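Local coordinates for protein tannase (Fusobacterium nucleatum subsp. nucleatum ATCC 25586, PDB 6YQ4) that hydrolyses gallotannins as a tannase, probably with an alpha/beta-hydrolase fold, and carries a bound magnesium ion, at residues Gly118-Asp123 and Phe234-Ser239; Ile209-Asn214 and Pro273-Ser278; Tyr219-Asn224 and Gly297-Tyr302. One frame throughout, in Å; residues are numbered along the deposited sequence.

Interaction 1 of 3, residues Gly118-Asp123 and Phe234-Ser239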
# COMPACT_ATOMS: atom_id res chain seq x y z
N GLY A 118 10.07 10.45 2.23
CA GLY A 118 8.67 10.73 2.00
C GLY A 118 8.51 12.19 1.64
O GLY A 118 9.49 12.95 1.58
N ARG A 119 7.25 12.58 1.48
CA ARG A 119 6.88 13.73 0.66
C ARG A 119 7.22 15.08 1.30
O ARG A 119 7.35 16.06 0.57
CB ARG A 119 5.38 13.65 0.32
CG ARG A 119 4.47 13.56 1.55
CD ARG A 119 3.05 13.50 1.09
NE ARG A 119 2.06 13.39 2.16
CZ ARG A 119 1.66 14.39 2.94
NH1 ARG A 119 2.23 15.62 2.87
NH2 ARG A 119 0.72 14.15 3.84
N THR A 120 7.37 15.17 2.62
CA THR A 120 7.68 16.46 3.23
C THR A 120 9.17 16.69 3.44
O THR A 120 9.55 17.78 3.87
CB THR A 120 6.97 16.61 4.58
OG1 THR A 120 7.24 15.46 5.39
CG2 THR A 120 5.46 16.72 4.40
N LEU A 121 10.02 15.74 3.11
CA LEU A 121 11.44 15.81 3.44
C LEU A 121 12.19 16.88 2.63
O LEU A 121 12.04 16.97 1.41
CB LEU A 121 12.08 14.45 3.20
CG LEU A 121 13.26 13.95 3.99
CD1 LEU A 121 13.18 14.34 5.48
CD2 LEU A 121 13.24 12.42 3.82
N THR A 122 13.01 17.67 3.30
CA THR A 122 13.86 18.65 2.63
C THR A 122 15.33 18.36 2.87
O THR A 122 15.72 17.66 3.82
CB THR A 122 13.58 20.12 3.08
OG1 THR A 122 13.78 20.26 4.49
CG2 THR A 122 12.17 20.57 2.71
N ASP A 123 16.15 18.91 1.98
CA ASP A 123 17.59 19.02 2.15
C ASP A 123 17.92 20.24 3.04
O ASP A 123 17.03 20.92 3.55
CB ASP A 123 18.28 19.10 0.79
CG ASP A 123 18.03 20.44 0.07
OD1 ASP A 123 17.10 21.16 0.45
OD2 ASP A 123 18.76 20.79 -0.88
N PHE A 234 -6.82 15.10 8.38
CA PHE A 234 -5.40 14.95 8.13
C PHE A 234 -4.91 16.23 7.46
O PHE A 234 -5.64 16.86 6.69
CB PHE A 234 -5.12 13.71 7.26
CG PHE A 234 -5.48 12.40 7.94
CD1 PHE A 234 -5.93 11.32 7.20
CD2 PHE A 234 -5.40 12.28 9.33
CE1 PHE A 234 -6.27 10.12 7.83
CE2 PHE A 234 -5.74 11.09 9.98
CZ PHE A 234 -6.18 10.00 9.23
N THR A 235 -3.69 16.65 7.80
CA THR A 235 -3.07 17.85 7.26
C THR A 235 -1.81 17.48 6.49
O THR A 235 -1.40 16.30 6.43
CB THR A 235 -2.73 18.85 8.38
OG1 THR A 235 -1.54 18.43 9.05
CG2 THR A 235 -3.86 18.96 9.39
N ARG A 236 -1.18 18.53 5.93
CA ARG A 236 0.06 18.34 5.20
C ARG A 236 1.07 17.58 6.03
O ARG A 236 1.86 16.79 5.50
CB ARG A 236 0.63 19.70 4.78
CG ARG A 236 2.07 19.61 4.25
CD ARG A 236 2.59 20.96 3.80
NE ARG A 236 3.84 20.86 3.04
CZ ARG A 236 5.05 20.73 3.58
NH1 ARG A 236 5.18 20.63 4.90
NH2 ARG A 236 6.13 20.67 2.81
N ASN A 237 1.02 17.76 7.36
CA ASN A 237 2.09 17.37 8.26
C ASN A 237 1.73 16.19 9.15
O ASN A 237 2.44 15.91 10.12
CB ASN A 237 2.47 18.58 9.08
CG ASN A 237 2.83 19.77 8.20
OD1 ASN A 237 3.84 19.75 7.50
ND2 ASN A 237 1.97 20.80 8.19
N THR A 238 0.65 15.48 8.82
CA THR A 238 0.28 14.25 9.50
C THR A 238 1.38 13.20 9.32
O THR A 238 1.83 12.93 8.21
CB THR A 238 -1.05 13.75 8.92
OG1 THR A 238 -2.04 14.78 9.07
CG2 THR A 238 -1.53 12.46 9.60
N SER A 239 1.81 12.61 10.43
CA SER A 239 2.87 11.61 10.35
C SER A 239 2.35 10.29 9.78
O SER A 239 1.14 10.04 9.70
CB SER A 239 3.47 11.36 11.73
OG SER A 239 2.59 10.56 12.49
O HOH W 1 8.59 20.24 4.57
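Arg-119 and Arg-236 meet where two type I beta turns come together, Gly-118 to Leu-121 and Thr-235 to Thr-238, with CA of Thr-120 7.6 Å from CA of Asn-237. In this probable alpha/beta hydrolase, one turn lies in the long loop after strand 110-114 of the main sheet. The other lies in the short loop between strand 228-232, part of a small two-stranded sheet, and helix 240-244.

The main link is made by the guanidinium of Arg-119. CG of this residue lies between the backbone N and the carbonyl carbon (chi1 56°), and from there the chain runs fully extended to NE. NH1 donates to the backbone O of Arg-236 at 2.9 Å. The bond is bent, 138° at the hydrogen. It arrives in the carbonyl plane on a lone pair, but the oxygen lies 24° out of the guanidinium plane. NH2 adds a weak bond to the same O of Arg-236 at 3.3 Å, so one carbonyl oxygen takes both amino groups. Gly-81 O binds NE and Asn-367 OD1 binds NH1, which fixes the group further.

Thr-120 makes the other side-chain contact. Its CG2 methyl sits 3.9 Å above the guanidinium plane of Arg-236, toward the rim of that face. Arg-236 is itself held by a salt bridge from NE to Asp-375, and NH1 makes a weak bond to Asn-237 OD1.

The second turn is stiffened from within. An ST turn forms where Asn-237 N donates to Thr-235 OG1 at 3.1 Å. In addition, Thr-235 N donates to Thr-238 OG1 at 2.8 Å. A water completes the contact: it donates to Thr-120 O at 2.7 Å and accepts from Arg-236 NH2 at 3.1 Å.

Interaction 2 of 3, residues Ile209-Asn214 and Pro273-Ser278; sequences ITNLEN and PIYLNS
Tyr-275 is met by two asparagines, Asn-214 over one ring face and Asn-211 at the phenol oxygen. The contact joins the start of helix 212-223 to helix 259-279.

The stacking contact comes first. The amide of Asn-214 lies almost flat on the ring of Tyr-275, with the two planes 13° apart. CG of Asn-214 stands 3.3 Å above the ring plane, over its centre. The nitrogen end of the amide points toward the phenol end of the ring, and Asn-214 ND2 is 3.2 Å from Tyr-275 CZ. The oxygen end lies over the same face, nearer the CB end of the ring, with Asn-214 OD1 3.4 Å from Tyr-275 CD1. CB of Asn-214 adds a CH-pi contact, 4.0 Å from the ring centroid of Tyr-275.

In both hydrogen bonds the donor acts in its own amide plane. Asn-211 ND2 donates to Tyr-275 OH at 3.0 Å. This bond is nearly straight, 167° at the hydrogen. Asn-214 ND2 donates to Asn-211 OD1 at 2.8 Å, tilted 28° from that carbonyl plane. This bond is consistent with the modelled orientation of both amides and helps hold them, so that the face of one and the N-H of the other reach the same tyrosine. Asn-211 OD1 also accepts from Asn-422 ND2.

The backbone helps to place the pair. Asn-214 N donates to Asn-211 O at 2.8 Å. On the other helix, Tyr-275 carries CG anti to its nitrogen, which sends the ring out toward Asn-214.

Segment 209-214 follows strand 202-206, and Ile-209 bonds through its backbone to Ser-166, the probable nucleophile. The contact is an amide-aromatic stack that ties the exit of a central strand to the largely helical region between strands 202-206 and 435-439 of a probable alpha/beta-hydrolase fold.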
# COMPACT_ATOMS: atom_id res chain seq x y z
N ILE A 209 -3.08 2.38 -1.18
CA ILE A 209 -3.56 3.61 -1.80
C ILE A 209 -2.77 3.80 -3.09
O ILE A 209 -1.79 4.56 -3.11
CB ILE A 209 -3.40 4.83 -0.86
CG1 ILE A 209 -4.04 4.58 0.52
CG2 ILE A 209 -3.96 6.12 -1.46
CD1 ILE A 209 -5.49 4.24 0.48
N THR A 210 -3.16 3.09 -4.16
CA THR A 210 -2.53 3.15 -5.50
C THR A 210 -3.48 3.62 -6.58
O THR A 210 -4.62 4.02 -6.32
CB THR A 210 -2.01 1.80 -6.03
OG1 THR A 210 -2.88 0.71 -5.65
CG2 THR A 210 -0.58 1.57 -5.73
N ASN A 211 -3.01 3.48 -7.83
CA ASN A 211 -3.75 3.91 -9.01
C ASN A 211 -4.26 5.34 -8.84
O ASN A 211 -5.41 5.65 -9.18
CB ASN A 211 -4.90 2.95 -9.27
CG ASN A 211 -5.26 2.84 -10.73
OD1 ASN A 211 -4.84 3.66 -11.54
ND2 ASN A 211 -6.02 1.78 -11.08
N LEU A 212 -3.38 6.22 -8.33
CA LEU A 212 -3.83 7.51 -7.79
C LEU A 212 -4.60 8.33 -8.83
O LEU A 212 -5.67 8.87 -8.54
CB LEU A 212 -2.64 8.31 -7.26
CG LEU A 212 -2.09 7.62 -6.02
CD1 LEU A 212 -0.87 8.33 -5.51
CD2 LEU A 212 -3.19 7.53 -4.99
N GLU A 213 -4.08 8.42 -10.05
CA GLU A 213 -4.76 9.20 -11.07
C GLU A 213 -6.12 8.62 -11.47
O GLU A 213 -6.92 9.35 -12.07
CB GLU A 213 -3.85 9.34 -12.31
CG GLU A 213 -3.55 8.05 -13.07
CD GLU A 213 -2.35 7.32 -12.52
OE1 GLU A 213 -2.08 7.51 -11.31
OE2 GLU A 213 -1.69 6.53 -13.26
N ASN A 214 -6.42 7.34 -11.17
CA ASN A 214 -7.77 6.83 -11.42
C ASN A 214 -8.60 6.66 -10.16
O ASN A 214 -9.77 6.25 -10.25
CB ASN A 214 -7.73 5.49 -12.18
CG ASN A 214 -7.10 5.62 -13.55
OD1 ASN A 214 -7.65 6.28 -14.43
ND2 ASN A 214 -5.93 5.00 -13.74
N PRO A 273 -16.43 4.41 -16.03
CA PRO A 273 -16.65 3.33 -17.02
C PRO A 273 -15.72 3.40 -18.23
O PRO A 273 -15.32 2.34 -18.74
CB PRO A 273 -18.12 3.52 -17.42
CG PRO A 273 -18.75 4.15 -16.22
CD PRO A 273 -17.70 5.11 -15.74
N ILE A 274 -15.39 4.60 -18.71
CA ILE A 274 -14.46 4.69 -19.82
C ILE A 274 -13.11 4.11 -19.41
O ILE A 274 -12.44 3.44 -20.21
CB ILE A 274 -14.31 6.15 -20.31
CG1 ILE A 274 -15.62 6.94 -20.13
CG2 ILE A 274 -13.82 6.16 -21.75
CD1 ILE A 274 -15.53 8.46 -20.44
N TYR A 275 -12.72 4.32 -18.16
CA TYR A 275 -11.41 3.83 -17.74
C TYR A 275 -11.45 2.33 -17.47
O TYR A 275 -10.62 1.58 -17.98
CB TYR A 275 -10.90 4.58 -16.52
CG TYR A 275 -9.74 3.85 -15.85
CD1 TYR A 275 -8.50 3.72 -16.50
CD2 TYR A 275 -9.89 3.26 -14.59
CE1 TYR A 275 -7.44 3.05 -15.89
CE2 TYR A 275 -8.85 2.58 -13.98
CZ TYR A 275 -7.63 2.48 -14.62
OH TYR A 275 -6.62 1.78 -14.00
N LEU A 276 -12.41 1.89 -16.66
CA LEU A 276 -12.49 0.48 -16.33
C LEU A 276 -12.60 -0.40 -17.58
O LEU A 276 -11.91 -1.42 -17.67
CB LEU A 276 -13.67 0.22 -15.40
CG LEU A 276 -13.68 -1.26 -15.03
CD1 LEU A 276 -13.50 -1.41 -13.52
CD2 LEU A 276 -14.94 -1.98 -15.54
N ASN A 277 -13.41 0.00 -18.57
CA ASN A 277 -13.52 -0.82 -19.77
C ASN A 277 -12.23 -0.87 -20.56
O ASN A 277 -12.03 -1.80 -21.34
CB ASN A 277 -14.64 -0.32 -20.67
CG ASN A 277 -15.96 -0.38 -20.01
OD1 ASN A 277 -16.14 -1.13 -19.06
ND2 ASN A 277 -16.91 0.43 -20.47
N SER A 278 -11.37 0.14 -20.40
CA SER A 278 -10.13 0.18 -21.17
C SER A 278 -9.14 -0.89 -20.71
O SER A 278 -8.25 -1.25 -21.47
CB SER A 278 -9.46 1.55 -21.05
OG SER A 278 -8.91 1.74 -19.74

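Interaction 3 of 3, residues Tyr219-Asn224 and Gly297-Tyr302; sequences YEWMYN and GSFKTY
Trp-221 and Phe-299 both hold their rings anti to the backbone N (chi1 175° for Trp-221), and each side chain thus projects from its helix toward the other. The contact is helix-to-helix packing in the largely helical region between strands 202-206 and 435-439 of the probable alpha/beta-hydrolase fold. It sets the C-terminal part of helix 212-223 against the first turn of helix 298-316, with Gly-297 at the N-cap position.

The indole reaches across with its six-membered ring. Trp-221 CH2 lies 3.8 Å from Phe-299 CD2. The two rings meet obliquely, with planes 43° apart and the centroids of the Trp-221 six-membered ring and the Phe-299 ring 5.6 Å from each other. Phe-299 also packs on Phe-272 and Leu-276 of helix 259-279 and on helix 450-461, so the pair belongs to a larger apolar core.

The aliphatic part of Lys-300 crosses the indole at a slant. Its CB sits in the ring plane at the indole edge, 3.8 Å from Trp-221 CZ2. A bend at chi3 (-58°) brings Lys-300 CE back to 3.6 Å from Trp-221 CZ2.

The polar ends find partners close by. Trp-221 NE1 donates to Gly-295 O. Lys-300 NZ bonds Asn-296 OD1 and forms a salt bridge with Asp-341. It also donates at 2.9 Å to a water, which in turn donates to Trp-221 O at 3.1 Å.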
# COMPACT_ATOMS: atom_id res chain seq x y z
N TYR A 219 -13.78 6.49 -6.85
CA TYR A 219 -14.37 6.84 -5.56
C TYR A 219 -15.76 7.45 -5.72
O TYR A 219 -16.64 7.22 -4.89
CB TYR A 219 -13.44 7.81 -4.82
CG TYR A 219 -13.69 7.91 -3.33
CD1 TYR A 219 -14.55 8.88 -2.83
CD2 TYR A 219 -13.11 7.03 -2.43
CE1 TYR A 219 -14.79 9.00 -1.45
CE2 TYR A 219 -13.33 7.13 -1.06
CZ TYR A 219 -14.18 8.13 -0.58
OH TYR A 219 -14.42 8.26 0.78
N GLU A 220 -15.97 8.20 -6.79
CA GLU A 220 -17.28 8.78 -7.06
C GLU A 220 -18.23 7.79 -7.72
O GLU A 220 -19.43 7.85 -7.50
CB GLU A 220 -17.09 10.03 -7.92
CG GLU A 220 -16.33 11.13 -7.17
CD GLU A 220 -16.86 11.32 -5.76
OE1 GLU A 220 -16.05 11.47 -4.83
OE2 GLU A 220 -18.11 11.32 -5.57
N TRP A 221 -17.71 6.89 -8.56
CA TRP A 221 -18.52 5.77 -9.01
C TRP A 221 -19.12 5.02 -7.82
O TRP A 221 -20.34 4.83 -7.74
CB TRP A 221 -17.67 4.84 -9.87
CG TRP A 221 -18.41 3.62 -10.25
CD1 TRP A 221 -19.43 3.52 -11.15
CD2 TRP A 221 -18.22 2.32 -9.71
NE1 TRP A 221 -19.89 2.23 -11.21
CE2 TRP A 221 -19.17 1.47 -10.32
CE3 TRP A 221 -17.37 1.79 -8.74
CZ2 TRP A 221 -19.26 0.12 -10.03
CZ3 TRP A 221 -17.47 0.44 -8.44
CH2 TRP A 221 -18.40 -0.38 -9.09
N MET A 222 -18.29 4.64 -6.85
CA MET A 222 -18.80 4.01 -5.64
C MET A 222 -19.72 4.94 -4.83
O MET A 222 -20.83 4.54 -4.45
CB MET A 222 -17.64 3.54 -4.78
CG MET A 222 -18.01 2.41 -3.84
SD MET A 222 -16.72 1.20 -3.60
CE MET A 222 -16.47 0.75 -5.29
N TYR A 223 -19.30 6.17 -4.54
CA TYR A 223 -19.93 6.94 -3.48
C TYR A 223 -20.75 8.14 -3.95
O TYR A 223 -21.13 8.99 -3.13
CB TYR A 223 -18.87 7.36 -2.46
CG TYR A 223 -18.33 6.19 -1.70
CD1 TYR A 223 -17.03 5.74 -1.92
CD2 TYR A 223 -19.13 5.49 -0.81
CE1 TYR A 223 -16.54 4.63 -1.25
CE2 TYR A 223 -18.64 4.35 -0.14
CZ TYR A 223 -17.34 3.94 -0.37
OH TYR A 223 -16.83 2.85 0.28
N ASN A 224 -21.04 8.24 -5.24
CA ASN A 224 -21.95 9.27 -5.72
C ASN A 224 -23.31 9.14 -5.02
O ASN A 224 -23.85 8.05 -4.88
CB ASN A 224 -22.13 9.16 -7.23
CG ASN A 224 -22.94 10.28 -7.81
OD1 ASN A 224 -24.04 10.06 -8.30
ND2 ASN A 224 -22.40 11.48 -7.76
N GLY A 297 -23.20 -2.93 -14.64
CA GLY A 297 -22.72 -3.99 -15.49
C GLY A 297 -21.94 -4.98 -14.66
O GLY A 297 -21.95 -4.93 -13.43
N SER A 298 -21.22 -5.88 -15.33
CA SER A 298 -20.66 -7.03 -14.63
C SER A 298 -19.63 -6.63 -13.59
O SER A 298 -19.45 -7.36 -12.60
CB SER A 298 -20.05 -8.01 -15.62
OG SER A 298 -19.18 -7.33 -16.50
N PHE A 299 -18.92 -5.50 -13.79
CA PHE A 299 -17.88 -5.16 -12.82
C PHE A 299 -18.48 -4.86 -11.46
O PHE A 299 -17.94 -5.30 -10.44
CB PHE A 299 -17.04 -3.96 -13.28
CG PHE A 299 -16.01 -3.55 -12.25
CD1 PHE A 299 -14.89 -4.34 -12.01
CD2 PHE A 299 -16.17 -2.38 -11.50
CE1 PHE A 299 -13.92 -3.96 -11.03
CE2 PHE A 299 -15.22 -2.00 -10.53
CZ PHE A 299 -14.10 -2.78 -10.30
N LYS A 300 -19.60 -4.12 -11.45
CA LYS A 300 -20.34 -3.87 -10.21
C LYS A 300 -20.87 -5.16 -9.59
O LYS A 300 -20.88 -5.31 -8.36
CB LYS A 300 -21.50 -2.91 -10.50
CG LYS A 300 -22.53 -2.79 -9.37
CD LYS A 300 -23.53 -1.66 -9.59
CE LYS A 300 -22.83 -0.32 -9.73
NZ LYS A 300 -23.78 0.81 -9.99
N THR A 301 -21.31 -6.12 -10.43
CA THR A 301 -21.75 -7.42 -9.93
C THR A 301 -20.57 -8.20 -9.35
O THR A 301 -20.73 -8.92 -8.35
CB THR A 301 -22.42 -8.21 -11.07
OG1 THR A 301 -23.65 -7.57 -11.43
CG2 THR A 301 -22.73 -9.66 -10.67
N TYR A 302 -19.39 -8.06 -9.94
CA TYR A 302 -18.19 -8.64 -9.37
C TYR A 302 -17.91 -8.07 -7.97
O TYR A 302 -17.63 -8.82 -7.03
CB TYR A 302 -17.00 -8.41 -10.29
CG TYR A 302 -15.68 -8.86 -9.72
CD1 TYR A 302 -15.29 -10.18 -9.79
CD2 TYR A 302 -14.83 -7.96 -9.10
CE1 TYR A 302 -14.11 -10.60 -9.25
CE2 TYR A 302 -13.64 -8.38 -8.56
CZ TYR A 302 -13.29 -9.69 -8.64
OH TYR A 302 -12.09 -10.10 -8.12
O HOH W 2 -22.60 2.85 -8.36

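Interactions 2 and 3 are neighbours, with centres about 12 Å apart, and both use helix 212-223, one at its start and the other near its end. Leu-276 CD1 touches Phe-299 CD2 at 3.5 Å, which joins them into one packed cluster of helices 212-223, 259-279 and 298-316. Interaction 1 stands apart, its centre about 26 Å from that of interaction 2 and about 32 Å from that of interaction 3. Along the chain the order is 118-123, 209-214, 219-224, 234-239, 273-278, 297-302, so the three contacts interlock. Five of these segments fall in the long, mostly helical region between sheet strands 202-206 and 435-439. All three contacts lie away from the magnesium site.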